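Local structure of type-2 ice-structuring protein (2ZIB) at residues I64-S70 with C103-A109; Q19-E25 with S126-A132; Q54-K58 with V111-W115. The protein binds to ice crystals and inhibits their growth, lowering the freezing point of fish blood in subzero sea water, and is built on a C-type lectin fold. All coordinates share one frame; numbering follows the deposited sequence.

Interaction 1: I64-S70 with C103-A109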
# COMPACT_ATOMS: atom_id res chain seq x y z
N ILE A 64 -1.30 -10.84 -4.06
CA ILE A 64 -2.11 -9.60 -3.93
C ILE A 64 -1.89 -9.00 -2.55
O ILE A 64 -1.91 -9.70 -1.53
CB ILE A 64 -3.60 -9.93 -4.06
CG1 ILE A 64 -3.92 -10.39 -5.49
CG2 ILE A 64 -4.44 -8.70 -3.69
CD1 ILE A 64 -5.30 -10.99 -5.63
N VAL A 65 -1.71 -7.67 -2.50
CA VAL A 65 -1.64 -6.98 -1.20
C VAL A 65 -2.41 -5.69 -1.27
O VAL A 65 -2.34 -4.93 -2.25
CB VAL A 65 -0.17 -6.65 -0.73
CG1 VAL A 65 0.54 -7.90 -0.27
CG2 VAL A 65 0.64 -5.85 -1.77
N TRP A 66 -3.15 -5.41 -0.20
CA TRP A 66 -3.68 -4.06 -0.01
C TRP A 66 -2.57 -3.03 0.19
O TRP A 66 -1.61 -3.30 0.90
CB TRP A 66 -4.61 -4.04 1.20
CG TRP A 66 -5.90 -4.75 1.07
CD1 TRP A 66 -6.43 -5.67 1.96
CD2 TRP A 66 -6.91 -4.54 0.06
NE1 TRP A 66 -7.70 -6.02 1.57
CE2 TRP A 66 -8.06 -5.30 0.45
CE3 TRP A 66 -7.03 -3.69 -1.07
CZ2 TRP A 66 -9.25 -5.30 -0.30
CZ3 TRP A 66 -8.20 -3.71 -1.82
CH2 TRP A 66 -9.30 -4.51 -1.42
N ILE A 67 -2.72 -1.89 -0.47
CA ILE A 67 -1.86 -0.71 -0.23
C ILE A 67 -2.75 0.48 0.11
O ILE A 67 -3.99 0.33 0.16
CB ILE A 67 -0.88 -0.47 -1.40
CG1 ILE A 67 -1.62 -0.31 -2.74
CG2 ILE A 67 0.16 -1.63 -1.43
CD1 ILE A 67 -0.71 0.12 -3.89
N GLY A 68 -2.17 1.66 0.35
CA GLY A 68 -2.92 2.66 1.07
C GLY A 68 -3.85 3.58 0.31
O GLY A 68 -4.26 4.60 0.83
N GLY A 69 -4.22 3.21 -0.92
CA GLY A 69 -5.05 4.05 -1.75
C GLY A 69 -6.53 3.73 -1.55
O GLY A 69 -6.95 2.56 -1.47
N SER A 70 -7.35 4.78 -1.52
CA SER A 70 -8.80 4.58 -1.60
C SER A 70 -9.43 5.79 -2.30
O SER A 70 -8.84 6.88 -2.32
CB SER A 70 -9.45 4.33 -0.21
OG SER A 70 -9.36 5.50 0.62
N CYS A 103 -13.67 0.47 -4.19
CA CYS A 103 -12.92 1.74 -4.07
C CYS A 103 -11.65 1.67 -3.27
O CYS A 103 -11.08 2.69 -2.94
CB CYS A 103 -13.86 2.86 -3.57
SG CYS A 103 -14.55 2.57 -1.91
N CYS A 104 -11.15 0.44 -3.07
CA CYS A 104 -9.87 0.28 -2.36
C CYS A 104 -8.76 -0.25 -3.30
O CYS A 104 -8.99 -1.15 -4.13
CB CYS A 104 -10.06 -0.68 -1.19
SG CYS A 104 -10.82 0.11 0.23
N MET A 105 -7.55 0.28 -3.15
CA MET A 105 -6.44 -0.04 -4.05
C MET A 105 -5.62 -1.21 -3.57
O MET A 105 -5.24 -1.28 -2.39
CB MET A 105 -5.56 1.19 -4.12
CG MET A 105 -4.37 1.10 -5.08
SD MET A 105 -3.16 2.42 -4.80
CE MET A 105 -3.96 3.86 -5.53
N GLN A 106 -5.29 -2.10 -4.49
CA GLN A 106 -4.38 -3.18 -4.19
C GLN A 106 -3.34 -3.32 -5.29
O GLN A 106 -3.58 -2.94 -6.43
CB GLN A 106 -5.09 -4.54 -4.07
CG GLN A 106 -5.93 -4.90 -5.25
CD GLN A 106 -6.57 -6.27 -5.15
OE1 GLN A 106 -6.40 -7.06 -6.08
NE2 GLN A 106 -7.27 -6.56 -4.06
N MET A 107 -2.22 -3.94 -4.93
CA MET A 107 -1.30 -4.53 -5.93
C MET A 107 -1.91 -5.88 -6.29
O MET A 107 -2.16 -6.72 -5.38
CB MET A 107 0.11 -4.69 -5.36
CG MET A 107 0.73 -3.35 -4.95
SD MET A 107 2.28 -3.58 -4.05
CE MET A 107 3.47 -3.12 -5.23
N THR A 108 -2.10 -6.13 -7.59
CA THR A 108 -2.74 -7.36 -8.05
C THR A 108 -1.78 -8.54 -8.12
O THR A 108 -0.58 -8.43 -7.83
CB THR A 108 -3.41 -7.17 -9.41
OG1 THR A 108 -2.41 -6.90 -10.42
CG2 THR A 108 -4.47 -6.06 -9.43
N ALA A 109 -2.33 -9.70 -8.50
CA ALA A 109 -1.57 -10.93 -8.65
C ALA A 109 -0.70 -10.93 -9.91
O ALA A 109 0.12 -11.84 -10.07
CB ALA A 109 -2.52 -12.10 -8.70

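Interaction 2: Q19-E25 with S126-A132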
# COMPACT_ATOMS: atom_id res chain seq x y z
N GLN A 19 14.24 6.13 3.08
CA GLN A 19 13.96 6.75 4.38
C GLN A 19 12.76 6.07 5.08
O GLN A 19 12.22 6.63 6.05
CB GLN A 19 13.63 8.22 4.14
CG GLN A 19 14.76 9.03 3.46
CD GLN A 19 15.97 9.03 4.34
OE1 GLN A 19 17.00 8.44 3.99
NE2 GLN A 19 15.85 9.66 5.52
N ARG A 20 12.29 4.93 4.55
CA ARG A 20 11.05 4.30 5.05
C ARG A 20 11.28 2.86 5.48
O ARG A 20 12.20 2.18 4.98
CB ARG A 20 9.98 4.39 3.94
CG ARG A 20 9.67 5.82 3.50
CD ARG A 20 8.76 5.84 2.28
NE ARG A 20 7.40 5.46 2.64
CZ ARG A 20 6.47 5.14 1.73
NH1 ARG A 20 6.78 5.00 0.45
NH2 ARG A 20 5.23 4.88 2.15
N CYS A 21 10.39 2.41 6.36
CA CYS A 21 10.36 1.02 6.83
C CYS A 21 9.06 0.38 6.42
O CYS A 21 8.00 1.04 6.47
CB CYS A 21 10.47 0.98 8.37
SG CYS A 21 12.02 1.61 8.98
N PHE A 22 9.14 -0.89 6.00
CA PHE A 22 7.99 -1.61 5.44
C PHE A 22 7.72 -2.87 6.25
O PHE A 22 8.65 -3.55 6.70
CB PHE A 22 8.26 -1.94 3.98
CG PHE A 22 8.34 -0.70 3.12
CD1 PHE A 22 9.54 0.02 3.02
CD2 PHE A 22 7.20 -0.22 2.47
CE1 PHE A 22 9.60 1.18 2.26
CE2 PHE A 22 7.25 0.97 1.70
CZ PHE A 22 8.46 1.66 1.59
N TYR A 23 6.45 -3.18 6.41
CA TYR A 23 6.01 -4.39 7.12
C TYR A 23 5.07 -5.21 6.27
O TYR A 23 4.05 -4.70 5.84
CB TYR A 23 5.29 -3.97 8.41
CG TYR A 23 4.90 -5.19 9.22
CD1 TYR A 23 5.86 -5.86 9.95
CD2 TYR A 23 3.61 -5.69 9.22
CE1 TYR A 23 5.54 -7.01 10.68
CE2 TYR A 23 3.24 -6.84 9.93
CZ TYR A 23 4.23 -7.50 10.64
OH TYR A 23 3.94 -8.64 11.35
N SER A 24 5.44 -6.47 6.06
CA SER A 24 4.61 -7.37 5.30
C SER A 24 3.67 -8.11 6.26
O SER A 24 4.13 -8.92 7.05
CB SER A 24 5.50 -8.33 4.49
OG SER A 24 4.68 -9.22 3.78
N GLU A 25 2.38 -7.77 6.18
CA GLU A 25 1.35 -8.40 6.99
C GLU A 25 0.76 -9.57 6.21
O GLU A 25 -0.01 -9.39 5.24
CB GLU A 25 0.25 -7.39 7.33
CG GLU A 25 -0.93 -8.00 8.11
CD GLU A 25 -0.49 -8.65 9.39
OE1 GLU A 25 -0.21 -7.92 10.37
OE2 GLU A 25 -0.40 -9.90 9.43
N SER A 126 -1.28 -7.53 3.24
CA SER A 126 -1.10 -6.09 3.10
C SER A 126 0.32 -5.72 3.40
O SER A 126 1.11 -6.51 3.93
CB SER A 126 -2.10 -5.37 4.01
OG SER A 126 -1.94 -5.78 5.39
N ILE A 127 0.63 -4.46 3.15
CA ILE A 127 1.96 -3.91 3.44
C ILE A 127 1.81 -2.56 4.09
O ILE A 127 1.06 -1.68 3.59
CB ILE A 127 2.88 -3.90 2.22
CG1 ILE A 127 4.30 -3.46 2.57
CG2 ILE A 127 2.28 -3.18 1.11
CD1 ILE A 127 5.38 -4.51 2.23
N CYS A 128 2.49 -2.40 5.24
CA CYS A 128 2.50 -1.12 5.95
C CYS A 128 3.81 -0.40 5.72
O CYS A 128 4.83 -1.03 5.40
CB CYS A 128 2.39 -1.32 7.48
SG CYS A 128 1.00 -2.36 8.04
N ALA A 129 3.80 0.92 5.93
CA ALA A 129 5.03 1.70 5.91
C ALA A 129 5.00 2.76 7.01
O ALA A 129 3.92 3.18 7.45
CB ALA A 129 5.21 2.37 4.55
N LYS A 130 6.20 3.19 7.40
CA LYS A 130 6.35 4.34 8.31
C LYS A 130 7.79 4.84 8.16
O LYS A 130 8.64 4.17 7.56
CB LYS A 130 6.06 3.99 9.78
CG LYS A 130 6.96 2.88 10.39
CD LYS A 130 6.39 2.45 11.75
CE LYS A 130 7.19 1.33 12.36
NZ LYS A 130 6.55 0.89 13.66
N ALA A 131 8.06 6.03 8.70
CA ALA A 131 9.41 6.58 8.61
C ALA A 131 10.43 5.71 9.33
O ALA A 131 10.15 5.13 10.40
CB ALA A 131 9.42 7.95 9.21
N ALA A 132 11.62 5.61 8.75
CA ALA A 132 12.73 4.95 9.41
C ALA A 132 13.24 5.77 10.62
O ALA A 132 12.94 6.96 10.79
CB ALA A 132 13.84 4.68 8.42
O HOH W 1 2.23 -8.92 2.59

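Interaction 3: Q54-K58 with V111-W115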
# COMPACT_ATOMS: atom_id res chain seq x y z
N GLN A 54 7.72 0.80 -6.09
CA GLN A 54 6.87 -0.27 -6.62
C GLN A 54 7.67 -1.55 -6.65
O GLN A 54 7.20 -2.60 -6.24
CB GLN A 54 6.36 0.11 -8.02
CG GLN A 54 5.61 -0.99 -8.77
CD GLN A 54 4.19 -1.25 -8.24
OE1 GLN A 54 3.67 -0.50 -7.40
NE2 GLN A 54 3.56 -2.32 -8.71
N LEU A 55 8.87 -1.48 -7.23
CA LEU A 55 9.67 -2.68 -7.40
C LEU A 55 10.22 -3.19 -6.06
O LEU A 55 10.30 -4.40 -5.85
CB LEU A 55 10.83 -2.41 -8.39
CG LEU A 55 10.41 -2.14 -9.85
CD1 LEU A 55 11.68 -1.71 -10.67
CD2 LEU A 55 9.68 -3.38 -10.48
N TYR A 56 10.59 -2.29 -5.15
CA TYR A 56 11.00 -2.76 -3.83
C TYR A 56 9.86 -3.53 -3.12
O TYR A 56 10.05 -4.60 -2.54
CB TYR A 56 11.40 -1.57 -2.94
CG TYR A 56 11.72 -2.01 -1.53
CD1 TYR A 56 12.98 -2.57 -1.25
CD2 TYR A 56 10.80 -1.90 -0.49
CE1 TYR A 56 13.31 -3.04 0.04
CE2 TYR A 56 11.11 -2.36 0.79
CZ TYR A 56 12.35 -2.91 1.06
OH TYR A 56 12.65 -3.35 2.33
N ILE A 57 8.66 -2.95 -3.14
CA ILE A 57 7.53 -3.58 -2.47
C ILE A 57 7.14 -4.87 -3.18
O ILE A 57 6.88 -5.89 -2.51
CB ILE A 57 6.33 -2.58 -2.35
CG1 ILE A 57 6.68 -1.41 -1.41
CG2 ILE A 57 5.08 -3.30 -1.89
CD1 ILE A 57 5.75 -0.17 -1.53
N LYS A 58 7.15 -4.86 -4.52
CA LYS A 58 6.89 -6.08 -5.29
C LYS A 58 7.76 -7.20 -4.79
O LYS A 58 7.32 -8.32 -4.63
CB LYS A 58 7.18 -5.79 -6.76
CG LYS A 58 7.28 -7.03 -7.63
CD LYS A 58 7.85 -6.70 -9.01
CE LYS A 58 8.19 -7.95 -9.81
NZ LYS A 58 9.23 -7.62 -10.83
N VAL A 111 2.50 -10.38 -12.08
CA VAL A 111 3.90 -10.31 -11.64
C VAL A 111 4.38 -8.87 -11.42
O VAL A 111 5.13 -8.59 -10.46
CB VAL A 111 4.83 -11.09 -12.62
CG1 VAL A 111 6.31 -10.74 -12.40
CG2 VAL A 111 4.59 -12.60 -12.44
N ASP A 112 3.95 -7.93 -12.27
CA ASP A 112 4.37 -6.55 -12.10
C ASP A 112 3.64 -5.81 -10.98
O ASP A 112 3.94 -4.64 -10.71
CB ASP A 112 4.35 -5.80 -13.44
CG ASP A 112 2.99 -5.30 -13.85
OD1 ASP A 112 1.94 -5.71 -13.30
OD2 ASP A 112 2.97 -4.49 -14.80
N LYS A 113 2.70 -6.50 -10.33
CA LYS A 113 1.95 -5.93 -9.17
C LYS A 113 1.23 -4.65 -9.55
O LYS A 113 1.00 -3.77 -8.71
CB LYS A 113 2.94 -5.72 -8.00
CG LYS A 113 3.43 -7.01 -7.43
CD LYS A 113 2.47 -7.48 -6.31
CE LYS A 113 2.47 -9.02 -6.12
NZ LYS A 113 1.86 -9.73 -7.35
N CYS A 114 0.80 -4.54 -10.81
CA CYS A 114 0.03 -3.38 -11.20
C CYS A 114 -1.21 -3.23 -10.32
O CYS A 114 -1.77 -4.23 -9.79
CB CYS A 114 -0.32 -3.42 -12.69
SG CYS A 114 -1.37 -4.81 -13.24
N TRP A 115 -1.67 -1.98 -10.17
CA TRP A 115 -2.73 -1.70 -9.21
C TRP A 115 -4.14 -1.86 -9.79
O TRP A 115 -4.36 -1.66 -10.99
CB TRP A 115 -2.62 -0.26 -8.71
CG TRP A 115 -1.28 0.11 -8.16
CD1 TRP A 115 -0.20 -0.69 -7.84
CD2 TRP A 115 -0.86 1.44 -7.91
NE1 TRP A 115 0.85 0.08 -7.36
CE2 TRP A 115 0.48 1.39 -7.42
CE3 TRP A 115 -1.49 2.71 -8.05
CZ2 TRP A 115 1.20 2.56 -7.06
CZ3 TRP A 115 -0.76 3.88 -7.67
CH2 TRP A 115 0.57 3.77 -7.19

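Interaction 1: I64-S70 with C103-A109
Trp66 and Gln106 show how a paired strand sorts its side chains by face. They form a non-hydrogen-bonded antiparallel pair, and Gln106 brings NE2 over one face of the indole, 3.7 Å above its plane and offset toward the rim, with the amide steeply inclined to the ring at 72°. The amide also meets Ile64, whose CG2 branch lies 3.5 Å from Gln106 OE1. At its edge the indole meets backbone: CE3 sits 3.3 Å from Met105 O. Cys104 reaches the benzo ring with its CB, 3.6 Å from Trp66 CZ3, while its sulfur stands above the face at a distance.

The opposite side of the sheet is sulfur and hydrocarbon. Val65 and Met107 run alongside each other in the same direction, Val65 CG2 3.6 Å from Met107 SD. Ile67 holds CG1 between its backbone N and carbonyl carbon (chi1 57°), and from there CD1 reaches Met105 SD at 3.5 Å. The Met105 chain bends at chi3, and its CE comes to 3.9 Å from Gly69 CA.

Between the two faces, Val65 and Met107 exchange two backbone hydrogen bonds, and Ile67 N donates to Met105 O. The register then slips by two residues in a beta bulge as the chain turns at Gly68, and Met105 N donates to Gly69 O at 2.9 Å.

Further out, Trp66 NE1 is held by the carbonyls of Met29 and Ala122, Trp31 and His124 meet the ring edge-to-face, and disulfides to Cys72 and Cys120 fasten Cys103 and Cys104. The chemistry is thus divided: one face combines an amide, an indole and a disulfide, the other is apolar, and the indole N-H is satisfied by carbonyls beyond the two strands.

Interaction 2: Q19-E25 with S126-A132
Cys21 and Lys130, Tyr23 and Cys128, and Glu25 and Ser126 are the hydrogen-bonded pairs of a regular antiparallel ladder whose strands run at 158° to each other. Each pair exchanges two backbone bonds, and Ala132 N extends the ladder with an almost straight bond to Gln19 O (2.9 Å, 173° at the hydrogen). Between the rungs, CA-H groups also meet carbonyls, as where Ala129 CA lies 3.1 Å from Cys21 O.

Side chains alternate between two faces. On one, Phe22 presents CE2 to the methyl of Ala129 at 3.8 Å, and that methyl also touches Arg20 NH2. The Arg20 chain bends at chi3 (73°), laying its guanidinium with one face against Phe22 CZ; its charge is paired with Glu53. Two residues before Ala129, Ile127 brings CD1 to 4.2 Å from Phe22 CB, and water 1 joins Ser24 OG to Ser126 O. On the second face Tyr23 CB rests 4.0 Å from Cys128 CB, Glu25 CB meets Ser126 OG at 3.3 Å, and Cys21 SG lies 3.6 Å from Ala132 CB.

Disulfides tie Cys21 to Cys10 and Cys128 to Cys38, while helix 51-60 covers Phe22 and Ile127. Pairing strands from near the two chain ends in this way closes the loop-in-a-loop topology of the C-type lectin domain.

Interaction 3: Q54-K58 with V111-W115
Gln54 of helix 51-60 makes the polar part of this contact with a single amide, which works as acceptor at one end and donor at the other. Its OE1 takes the indole N-H of Trp115 at 2.9 Å from NE1; the donor is tilted 28° from the carbonyl plane, and amide and ring stand 53° apart. Its NE2 faces two successive backbone carbonyls, bonding to Asp112 O at 3.1 Å, which lies in the amide plane, and weakly to Lys113 O. With CG anti to the backbone N (chi1 172°) and a bend at chi2, the side chain leaves the helix and turns its amide into the loop. Bonds at both ends of the amide would oppose its rotation and favour this assignment of O and N.

The loop belongs to the C-type lectin fold, joining strand 104-107 to strand 115-118, and it has a polar framework of its own. Asp112 OD1 accepts from Cys114 N at 3.0 Å, from above the carboxylate plane, in an Asx turn. Lys113, which has positive backbone torsions, sends its ammonium back to the carbonyls of Thr108 and Ala110, and Cys114 is bonded to Cys92 through a disulfide.

The van der Waals contacts are made largely by lysine methylenes. Lys58, one helical turn after Gln54, runs out extended across the loop and meets Lys113 carbon to carbon, CG to CG at 3.9 Å. Other methylenes lie beside polar atoms: Lys58 CE is 3.2 Å from Val111 O, and Lys113 CB 3.5 Å from Gln54 NE2. Met107 of strand 104-107 packs against both Gln54 and Ile57.

In the fold
Interaction 1 is the most buried of the three, its centre about 6 Å from that of the chain; interactions 2 and 3 are only partly buried. The first two belong to one sheet, in which strands 65-67 and 124-131 are neighbours, and they meet where Ile67 packs on Ile127. Both rest on backbone ladders, bulged in interaction 1 and regular in interaction 2, whereas interaction 3 joins helix to loop through a side-chain amide. Helix 51-60 connects all three: Ile57 touches Met107 as well as Phe22 and Ile127. Along the chain, interaction 1 is nested within the loop closed by interaction 3, itself nested within that of interaction 2.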